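Local coordinates for protein leucine aminopeptidase (Fimbriiglobus ruber, PDB 7D1B) that binds zinc and, as a glutaminyl cyclase of the M28 peptidase family, probably cyclises N-terminal glutamine residues of peptides to pyroglutamate, at residues A[177-182]-A[332-337]; A[160-165]-A[324-329]; A[42-47]-A[260-265]. One frame throughout, in Å; residues are numbered along the deposited sequence. Where two conformers were deposited one is given.

Interaction 1 of 3, residues A[177-182]-A[332-337]; sequences VGVDFV and GWIQIQ
Gln337 and Val177 meet where the C-terminal end of the chain passes over the start of a strand, and the glutamine changes character along its length. Its CB sits 3.7 Å from Val177 CG1, and the next methylene, CG, lies 4.0 Å from Val177 CG2, so the apolar half of the side chain is laid across both branches of the valine. The chain then bends at chi2 (-54°), which turns the amide back over the last turn of the preceding helix. There NE2 gives a nearly straight hydrogen bond (167°) to Trp333 O at 2.9 Å, with the acceptor in the plane of the amide, and NE2 also bonds Glu258 OE1. Shortened to an alanine, the residue would still meet Val177 through CB, but Trp333 O and Glu258 would probably lose their shared amide donor and Val177 CG2 its neighbouring methylene. Val179, on strand 178-184, and Val177 just ahead of it point toward helix 320-336, a helix-on-sheet layer of the alpha/beta core common to M28 enzymes. Beta-branched Val179 suits a strand and presents two methyl groups close to the backbone, while Ile334 adds the reach of CD1. The two side chains approach tip to tip: Val179 CG2 touches Ile334 CG2 at 3.8 Å, and Ile334 CD1, at the end of the longer branch, lies 4.0 Å from Val179 CG1.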
loop_
_atom_site.group_PDB
_atom_site.type_symbol
_atom_site.label_atom_id
_atom_site.label_comp_id
_atom_site.label_asym_id
_atom_site.label_seq_id
_atom_site.Cartn_x
_atom_site.Cartn_y
_atom_site.Cartn_z
ATOM N N VAL A 177 -6.904 -18.540 2.041
ATOM C CA VAL A 177 -5.888 -17.864 2.839
ATOM C C VAL A 177 -6.529 -16.735 3.633
ATOM O O VAL A 177 -7.552 -16.169 3.245
ATOM C CB VAL A 177 -4.747 -17.326 1.950
ATOM C CG1 VAL A 177 -3.957 -18.482 1.345
ATOM C CG2 VAL A 177 -5.274 -16.388 0.870
ATOM N N GLY A 178 -5.907 -16.378 4.746
ATOM C CA GLY A 178 -6.268 -15.137 5.397
ATOM C C GLY A 178 -5.833 -13.957 4.555
ATOM O O GLY A 178 -4.922 -14.071 3.728
ATOM N N VAL A 179 -6.478 -12.803 4.764
ATOM C CA VAL A 179 -6.048 -11.577 4.083
ATOM C C VAL A 179 -5.987 -10.463 5.109
ATOM O O VAL A 179 -7.002 -10.137 5.733
ATOM C CB VAL A 179 -6.974 -11.190 2.915
ATOM C CG1 VAL A 179 -6.473 -9.897 2.255
ATOM C CG2 VAL A 179 -7.032 -12.302 1.891
ATOM N N ASP A 180 -4.802 -9.868 5.272
ATOM C CA ASP A 180 -4.617 -8.714 6.144
ATOM C C ASP A 180 -4.333 -7.487 5.290
ATOM O O ASP A 180 -3.393 -7.494 4.481
ATOM C CB ASP A 180 -3.471 -8.945 7.127
ATOM C CG ASP A 180 -3.813 -10.015 8.123
ATOM O OD1 ASP A 180 -5.009 -10.136 8.457
ATOM O OD2 ASP A 180 -2.920 -10.759 8.562
ATOM N N PHE A 181 -5.166 -6.457 5.445
ATOM C CA PHE A 181 -4.878 -5.141 4.894
ATOM C C PHE A 181 -3.995 -4.442 5.921
ATOM O O PHE A 181 -4.407 -4.275 7.079
ATOM C CB PHE A 181 -6.170 -4.339 4.746
ATOM C CG PHE A 181 -7.115 -4.812 3.660
ATOM C CD1 PHE A 181 -6.842 -5.907 2.834
ATOM C CD2 PHE A 181 -8.310 -4.118 3.459
ATOM C CE1 PHE A 181 -7.752 -6.292 1.820
ATOM C CE2 PHE A 181 -9.203 -4.497 2.456
ATOM C CZ PHE A 181 -8.930 -5.572 1.639
ATOM N N VAL A 182 -2.784 -4.070 5.533
ATOM C CA VAL A 182 -1.840 -3.473 6.468
ATOM C C VAL A 182 -1.502 -2.074 5.964
ATOM O O VAL A 182 -1.039 -1.905 4.825
ATOM C CB VAL A 182 -0.574 -4.333 6.641
ATOM C CG1 VAL A 182 0.383 -3.675 7.632
ATOM C CG2 VAL A 182 -0.954 -5.762 7.077
ATOM N N GLY A 332 -8.125 -11.576 -7.545
ATOM C CA GLY A 332 -7.843 -12.817 -8.258
ATOM C C GLY A 332 -6.679 -13.567 -7.644
ATOM O O GLY A 332 -6.737 -14.786 -7.459
ATOM N N TRP A 333 -5.618 -12.838 -7.301
ATOM C CA TRP A 333 -4.472 -13.410 -6.601
ATOM C C TRP A 333 -4.910 -14.115 -5.320
ATOM O O TRP A 333 -4.497 -15.249 -5.042
ATOM C CB TRP A 333 -3.480 -12.276 -6.317
ATOM C CG TRP A 333 -2.322 -12.633 -5.424
ATOM C CD1 TRP A 333 -1.387 -13.615 -5.621
ATOM C CD2 TRP A 333 -1.957 -11.965 -4.212
ATOM N NE1 TRP A 333 -0.468 -13.609 -4.588
ATOM C CE2 TRP A 333 -0.796 -12.600 -3.714
ATOM C CE3 TRP A 333 -2.519 -10.903 -3.481
ATOM C CZ2 TRP A 333 -0.162 -12.181 -2.540
ATOM C CZ3 TRP A 333 -1.890 -10.489 -2.309
ATOM C CH2 TRP A 333 -0.725 -11.133 -1.846
ATOM N N ILE A 334 -5.775 -13.464 -4.543
ATOM C CA ILE A 334 -6.289 -14.074 -3.317
ATOM C C ILE A 334 -7.029 -15.374 -3.629
ATOM O O ILE A 334 -6.803 -16.406 -2.984
ATOM C CB ILE A 334 -7.171 -13.071 -2.559
ATOM C CG1 ILE A 334 -6.298 -11.981 -1.945
ATOM C CG2 ILE A 334 -8.021 -13.762 -1.498
ATOM C CD1 ILE A 334 -7.062 -10.675 -1.634
ATOM N N GLN A 335 -7.930 -15.338 -4.613
ATOM C CA GLN A 335 -8.801 -16.475 -4.875
ATOM C C GLN A 335 -8.046 -17.673 -5.423
ATOM O O GLN A 335 -8.487 -18.803 -5.209
ATOM C CB GLN A 335 -9.884 -16.086 -5.869
ATOM C CG GLN A 335 -10.944 -15.166 -5.311
ATOM C CD GLN A 335 -11.774 -14.609 -6.436
ATOM O OE1 GLN A 335 -12.705 -15.258 -6.926
ATOM N NE2 GLN A 335 -11.399 -13.428 -6.912
ATOM N N ILE A 336 -6.947 -17.467 -6.157
ATOM C CA ILE A 336 -6.259 -18.606 -6.772
ATOM C C ILE A 336 -5.372 -19.364 -5.798
ATOM O O ILE A 336 -4.877 -20.442 -6.142
ATOM C CB ILE A 336 -5.498 -18.249 -8.064
ATOM C CG1 ILE A 336 -4.295 -17.349 -7.750
ATOM C CG2 ILE A 336 -6.432 -17.650 -9.110
ATOM C CD1 ILE A 336 -3.437 -17.059 -8.965
ATOM N N GLN A 337 -5.134 -18.841 -4.599
ATOM C CA GLN A 337 -4.304 -19.569 -3.641
ATOM C C GLN A 337 -4.961 -20.887 -3.264
ATOM O O GLN A 337 -6.156 -20.949 -2.989
ATOM C CB GLN A 337 -4.080 -18.752 -2.361
ATOM C CG GLN A 337 -3.458 -17.376 -2.603
ATOM C CD GLN A 337 -2.164 -17.465 -3.392
ATOM O OE1 GLN A 337 -1.207 -18.121 -2.962
ATOM N NE2 GLN A 337 -2.127 -16.833 -4.560
#

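Interaction 2 of 3, residues A[160-165]-A[324-329]; sequences AALMME and VDVGNV
Leu162 spans the whole gap between two helices and ends on Val326 and Gly327. Its CD2 does most of the touching, meeting Val326 CG1 at 3.9 Å and Gly327 N at the same distance of 3.9 Å, while CD1 rests 4.1 Å from Gly327 CA. The leucine points straight across because CG lies anti to the backbone N (chi1 -180°), and the leucine and valine side chains cross at about a right angle. Glycine suits the receiving position: a beta-carbon built on Gly327 would come within 3.3 Å of Leu162 CD1, whereas the bare backbone lets the CA atoms of Leu162 and Gly327 approach to 6.9 Å. Valine beside it presents its CG1 methyl to Leu162 CD2.

Farther out, Phe235 also packs on Leu162, and Met163, on the next position of the helix, lies against Phe181 and Leu183 of strand 178-184. One turn on from Leu162, Glu165 forms a salt bridge with Arg53 and accepts hydrogen bonds from His169 and from the backbone N of Asp50, linking this helix to the start of helix 51-63. On the other helix, Val329 packs on Leu259 and Ala263 of helix 253-266. Helices 153-167 and 320-336 thus lie side by side on one face of the central sheet, as in the alpha/beta/alpha core of the M28 zinc exopeptidases.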
loop_
_atom_site.group_PDB
_atom_site.type_symbol
_atom_site.label_atom_id
_atom_site.label_comp_id
_atom_site.label_asym_id
_atom_site.label_seq_id
_atom_site.Cartn_x
_atom_site.Cartn_y
_atom_site.Cartn_z
ATOM N N ALA A 160 -4.787 3.129 0.519
ATOM C CA ALA A 160 -5.791 3.103 1.574
ATOM C C ALA A 160 -7.199 3.158 0.993
ATOM O O ALA A 160 -8.103 2.440 1.447
ATOM C CB ALA A 160 -5.551 4.248 2.556
ATOM N N ALA A 161 -7.404 4.019 -0.009
ATOM C CA ALA A 161 -8.715 4.147 -0.635
ATOM C C ALA A 161 -9.125 2.870 -1.357
ATOM O O ALA A 161 -10.296 2.473 -1.309
ATOM C CB ALA A 161 -8.723 5.336 -1.582
ATOM N N LEU A 162 -8.177 2.211 -2.032
ATOM C CA LEU A 162 -8.518 0.953 -2.676
ATOM C C LEU A 162 -8.888 -0.090 -1.635
ATOM O O LEU A 162 -9.821 -0.863 -1.843
ATOM C CB LEU A 162 -7.391 0.477 -3.591
ATOM C CG LEU A 162 -7.690 -0.856 -4.311
ATOM C CD1 LEU A 162 -9.000 -0.787 -5.127
ATOM C CD2 LEU A 162 -6.539 -1.242 -5.220
ATOM N N MET A 163 -8.189 -0.113 -0.491
ATOM C CA MET A 163 -8.606 -0.999 0.598
ATOM C C MET A 163 -10.021 -0.672 1.063
ATOM O O MET A 163 -10.812 -1.582 1.343
ATOM C CB MET A 163 -7.644 -0.905 1.779
ATOM C CG MET A 163 -6.268 -1.447 1.539
ATOM S SD MET A 163 -5.257 -1.028 2.944
ATOM C CE MET A 163 -3.653 -1.602 2.370
ATOM N N MET A 164 -10.354 0.623 1.162
ATOM C CA MET A 164 -11.723 0.993 1.536
ATOM C C MET A 164 -12.731 0.440 0.539
ATOM O O MET A 164 -13.784 -0.061 0.933
ATOM C CB MET A 164 -11.849 2.509 1.648
ATOM C CG MET A 164 -11.095 3.102 2.828
ATOM S SD MET A 164 -11.255 4.906 2.930
ATOM C CE MET A 164 -12.897 5.020 3.630
ATOM N N GLU A 165 -12.429 0.530 -0.758
ATOM C CA GLU A 165 -13.330 -0.042 -1.758
ATOM C C GLU A 165 -13.409 -1.560 -1.619
ATOM O O GLU A 165 -14.500 -2.140 -1.598
ATOM C CB GLU A 165 -12.921 0.365 -3.174
ATOM C CG GLU A 165 -13.737 -0.353 -4.259
ATOM C CD GLU A 165 -15.236 -0.083 -4.178
ATOM O OE1 GLU A 165 -15.614 0.964 -3.618
ATOM O OE2 GLU A 165 -16.023 -0.924 -4.703
ATOM N N VAL A 324 -9.916 -0.038 -10.058
ATOM C CA VAL A 324 -10.702 -1.265 -10.175
ATOM C C VAL A 324 -9.856 -2.391 -10.757
ATOM O O VAL A 324 -9.921 -3.538 -10.294
ATOM C CB VAL A 324 -11.975 -1.005 -11.013
ATOM C CG1 VAL A 324 -12.597 -2.325 -11.490
ATOM C CG2 VAL A 324 -12.981 -0.163 -10.226
ATOM N N ASP A 325 -9.055 -2.087 -11.787
ATOM C CA ASP A 325 -8.199 -3.111 -12.378
ATOM C C ASP A 325 -7.251 -3.690 -11.334
ATOM O O ASP A 325 -7.104 -4.915 -11.212
ATOM C CB ASP A 325 -7.368 -2.521 -13.514
ATOM C CG ASP A 325 -8.091 -2.412 -14.827
ATOM O OD1 ASP A 325 -9.260 -2.819 -14.954
ATOM O OD2 ASP A 325 -7.457 -1.882 -15.750
ATOM N N VAL A 326 -6.574 -2.817 -10.578
ATOM C CA VAL A 326 -5.652 -3.313 -9.559
ATOM C C VAL A 326 -6.401 -4.091 -8.480
ATOM O O VAL A 326 -5.942 -5.159 -8.037
ATOM C CB VAL A 326 -4.792 -2.167 -9.007
ATOM C CG1 VAL A 326 -3.948 -2.625 -7.820
ATOM C CG2 VAL A 326 -3.895 -1.609 -10.123
ATOM N N GLY A 327 -7.580 -3.607 -8.078
ATOM C CA GLY A 327 -8.373 -4.342 -7.109
ATOM C C GLY A 327 -8.751 -5.730 -7.578
ATOM O O GLY A 327 -8.677 -6.702 -6.818
ATOM N N ASN A 328 -9.141 -5.857 -8.847
ATOM C CA ASN A 328 -9.499 -7.168 -9.367
ATOM C C ASN A 328 -8.290 -8.075 -9.463
ATOM O O ASN A 328 -8.420 -9.278 -9.240
ATOM C CB ASN A 328 -10.214 -7.016 -10.689
ATOM C CG ASN A 328 -11.699 -6.762 -10.492
ATOM O OD1 ASN A 328 -12.346 -7.393 -9.636
ATOM N ND2 ASN A 328 -12.261 -5.911 -11.309
ATOM N N VAL A 329 -7.110 -7.531 -9.768
ATOM C CA VAL A 329 -5.910 -8.367 -9.760
ATOM C C VAL A 329 -5.630 -8.887 -8.360
ATOM O O VAL A 329 -5.337 -10.071 -8.169
ATOM C CB VAL A 329 -4.719 -7.601 -10.363
ATOM C CG1 VAL A 329 -3.420 -8.376 -10.162
ATOM C CG2 VAL A 329 -4.982 -7.343 -11.837
#

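Interaction 3 of 3, residues A[42-47]-A[260-265]; sequences PDFKTF and WRVAGW
The rings of Phe44 and Trp265 meet rim to rim, neither lying over the face of the other. Their planes are inclined at 34°, and the centre of the phenylalanine ring is 6.0 Å from that of the tryptophan six-membered ring. At the edge of the Phe44 ring, CE1 approaches Trp265 CE3 to 3.6 Å, and CZ lies 3.9 Å from Trp265 CB, which sits in the phenylalanine plane. One face of the Trp265 ring receives the carbonyl of its own helix, with Arg261 O 3.4 Å above the ring plane and offset toward the rim; Lys41 adds a cation-pi contact. Farther along the indole, the rigid pyrrolidine ring of Pro42 brings CD to 3.8 Å from Trp265 CH2, at an oblique angle. Phe44 reaches the helix because its CG sits between the backbone N and the carbonyl carbon (chi1 73°), and its other flank, at CE2, lies 4.2 Å from Val262 CG1. A large aromatic suits this place, since the backbones stay far apart and the ring must bridge them. Farther on, Lys45 NZ hydrogen-bonds Thr46 O at 2.7 Å and lies over the centre of one face of the Phe47 ring. Phe44 also packs on Gln335 and Ile336, while Lys45 O and Phe47 N are hydrogen-bonded to the side chains of Gln335 and Asn328. The extended segment ahead of helix 51-63 therefore runs across the outer side of helices 253-266 and 320-336.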
loop_
_atom_site.group_PDB
_atom_site.type_symbol
_atom_site.label_atom_id
_atom_site.label_comp_id
_atom_site.label_asym_id
_atom_site.label_seq_id
_atom_site.Cartn_x
_atom_site.Cartn_y
_atom_site.Cartn_z
ATOM N N PRO A 42 -7.064 -21.831 -12.678
ATOM C CA PRO A 42 -7.611 -21.788 -11.319
ATOM C C PRO A 42 -8.906 -20.991 -11.301
ATOM O O PRO A 42 -9.118 -20.082 -12.109
ATOM C CB PRO A 42 -6.514 -21.077 -10.515
ATOM C CG PRO A 42 -5.759 -20.279 -11.534
ATOM C CD PRO A 42 -5.787 -21.101 -12.790
ATOM N N ASP A 43 -9.783 -21.341 -10.368
ATOM C CA ASP A 43 -11.084 -20.694 -10.293
ATOM C C ASP A 43 -10.947 -19.346 -9.590
ATOM O O ASP A 43 -10.473 -19.277 -8.446
ATOM C CB ASP A 43 -12.060 -21.590 -9.530
ATOM C CG ASP A 43 -12.675 -22.673 -10.402
ATOM O OD1 ASP A 43 -12.847 -22.442 -11.618
ATOM O OD2 ASP A 43 -12.998 -23.754 -9.865
ATOM N N PHE A 44 -11.364 -18.277 -10.268
ATOM C CA PHE A 44 -11.528 -16.975 -9.626
ATOM C C PHE A 44 -12.450 -16.132 -10.488
ATOM O O PHE A 44 -12.685 -16.434 -11.659
ATOM C CB PHE A 44 -10.194 -16.266 -9.418
ATOM C CG PHE A 44 -9.599 -15.732 -10.655
ATOM C CD1 PHE A 44 -8.877 -16.554 -11.506
ATOM C CD2 PHE A 44 -9.725 -14.383 -10.960
ATOM C CE1 PHE A 44 -8.306 -16.038 -12.652
ATOM C CE2 PHE A 44 -9.150 -13.867 -12.101
ATOM C CZ PHE A 44 -8.444 -14.696 -12.948
ATOM N N LYS A 45 -12.942 -15.048 -9.908
ATOM C CA LYS A 45 -13.771 -14.105 -10.648
ATOM C C LYS A 45 -13.374 -12.683 -10.290
ATOM O O LYS A 45 -12.740 -12.431 -9.268
ATOM C CB LYS A 45 -15.255 -14.303 -10.321
ATOM C CG LYS A 45 -15.592 -14.147 -8.831
ATOM C CD LYS A 45 -17.050 -14.465 -8.533
ATOM C CE LYS A 45 -18.004 -13.417 -9.128
ATOM N NZ LYS A 45 -17.903 -12.112 -8.414
ATOM N N THR A 46 -13.764 -11.743 -11.142
ATOM C CA THR A 46 -13.750 -10.336 -10.768
ATOM C C THR A 46 -14.963 -10.024 -9.895
ATOM O O THR A 46 -15.891 -10.827 -9.772
ATOM C CB THR A 46 -13.766 -9.441 -12.001
ATOM O OG1 THR A 46 -14.969 -9.690 -12.730
ATOM C CG2 THR A 46 -12.533 -9.708 -12.887
ATOM N N PHE A 47 -14.909 -8.882 -9.225
ATOM C CA PHE A 47 -15.972 -8.409 -8.349
ATOM C C PHE A 47 -16.442 -7.041 -8.815
ATOM O O PHE A 47 -15.715 -6.347 -9.538
ATOM C CB PHE A 47 -15.475 -8.379 -6.892
ATOM C CG PHE A 47 -15.478 -9.735 -6.273
ATOM C CD1 PHE A 47 -14.494 -10.659 -6.604
ATOM C CD2 PHE A 47 -16.498 -10.110 -5.421
ATOM C CE1 PHE A 47 -14.547 -11.960 -6.085
ATOM C CE2 PHE A 47 -16.546 -11.389 -4.889
ATOM C CZ PHE A 47 -15.579 -12.320 -5.240
ATOM N N TRP A 260 0.943 -11.046 -12.334
ATOM C CA TRP A 260 0.899 -10.642 -13.732
ATOM C C TRP A 260 0.082 -11.626 -14.572
ATOM O O TRP A 260 -0.572 -11.216 -15.539
ATOM C CB TRP A 260 2.318 -10.435 -14.288
ATOM C CG TRP A 260 2.857 -9.023 -14.141
ATOM C CD1 TRP A 260 3.124 -8.161 -15.170
ATOM C CD2 TRP A 260 3.207 -8.316 -12.928
ATOM N NE1 TRP A 260 3.605 -6.967 -14.679
ATOM C CE2 TRP A 260 3.669 -7.036 -13.313
ATOM C CE3 TRP A 260 3.200 -8.645 -11.564
ATOM C CZ2 TRP A 260 4.106 -6.081 -12.385
ATOM C CZ3 TRP A 260 3.620 -7.687 -10.647
ATOM C CH2 TRP A 260 4.070 -6.418 -11.059
ATOM N N ARG A 261 0.051 -12.914 -14.195
ATOM C CA ARG A 261 -0.832 -13.864 -14.864
ATOM C C ARG A 261 -2.290 -13.473 -14.648
ATOM O O ARG A 261 -3.090 -13.426 -15.598
ATOM C CB ARG A 261 -0.541 -15.280 -14.340
ATOM C CG ARG A 261 -1.296 -16.380 -15.070
ATOM C CD ARG A 261 -0.996 -17.759 -14.496
ATOM N NE ARG A 261 0.440 -18.042 -14.606
ATOM C CZ ARG A 261 1.269 -18.296 -13.587
ATOM N NH1 ARG A 261 0.816 -18.403 -12.347
ATOM N NH2 ARG A 261 2.568 -18.450 -13.831
ATOM N N VAL A 262 -2.662 -13.192 -13.396
ATOM C CA VAL A 262 -4.028 -12.735 -13.127
ATOM C C VAL A 262 -4.340 -11.463 -13.909
ATOM O O VAL A 262 -5.425 -11.327 -14.480
ATOM C CB VAL A 262 -4.256 -12.562 -11.614
ATOM C CG1 VAL A 262 -5.570 -11.857 -11.335
ATOM C CG2 VAL A 262 -4.229 -13.912 -10.915
ATOM N N ALA A 263 -3.396 -10.502 -13.944
ATOM C CA ALA A 263 -3.628 -9.271 -14.692
ATOM C C ALA A 263 -3.928 -9.561 -16.154
ATOM O O ALA A 263 -4.765 -8.886 -16.770
ATOM C CB ALA A 263 -2.428 -8.339 -14.567
ATOM N N GLY A 264 -3.230 -10.541 -16.739
ATOM C CA GLY A 264 -3.512 -10.895 -18.126
ATOM C C GLY A 264 -4.923 -11.418 -18.296
ATOM O O GLY A 264 -5.624 -11.075 -19.254
ATOM N N TRP A 265 -5.368 -12.238 -17.345
ATOM C CA TRP A 265 -6.715 -12.798 -17.408
ATOM C C TRP A 265 -7.810 -11.772 -17.143
ATOM O O TRP A 265 -8.893 -11.883 -17.706
ATOM C CB TRP A 265 -6.793 -13.945 -16.422
ATOM C CG TRP A 265 -6.057 -15.175 -16.874
ATOM C CD1 TRP A 265 -5.827 -15.572 -18.168
ATOM C CD2 TRP A 265 -5.489 -16.183 -16.039
ATOM N NE1 TRP A 265 -5.155 -16.773 -18.181
ATOM C CE2 TRP A 265 -4.941 -17.175 -16.887
ATOM C CE3 TRP A 265 -5.376 -16.345 -14.658
ATOM C CZ2 TRP A 265 -4.326 -18.328 -16.391
ATOM C CZ3 TRP A 265 -4.771 -17.498 -14.163
ATOM C CH2 TRP A 265 -4.251 -18.473 -15.034
#

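In the fold
From the N terminus, 42-47 comes first and pairs with 260-265, 213 residues on, closing the longest loop, interaction 3. Between them lie helix 153-167 and strand 178-184, whose partners are both on the final helix, 320-336: 160-165 meets 324-329 in interaction 2 and 177-182 meets 332-337 in interaction 1. The segments alternate in every pairing, so all three loops cross and none is nested. Interactions 1 and 2 set the last helix against sheet and neighbouring helix, touching each other through Phe181 and Met163, while interaction 3 adds the N-terminal segment outside, joined to that same helix through Gln335 and Asn328.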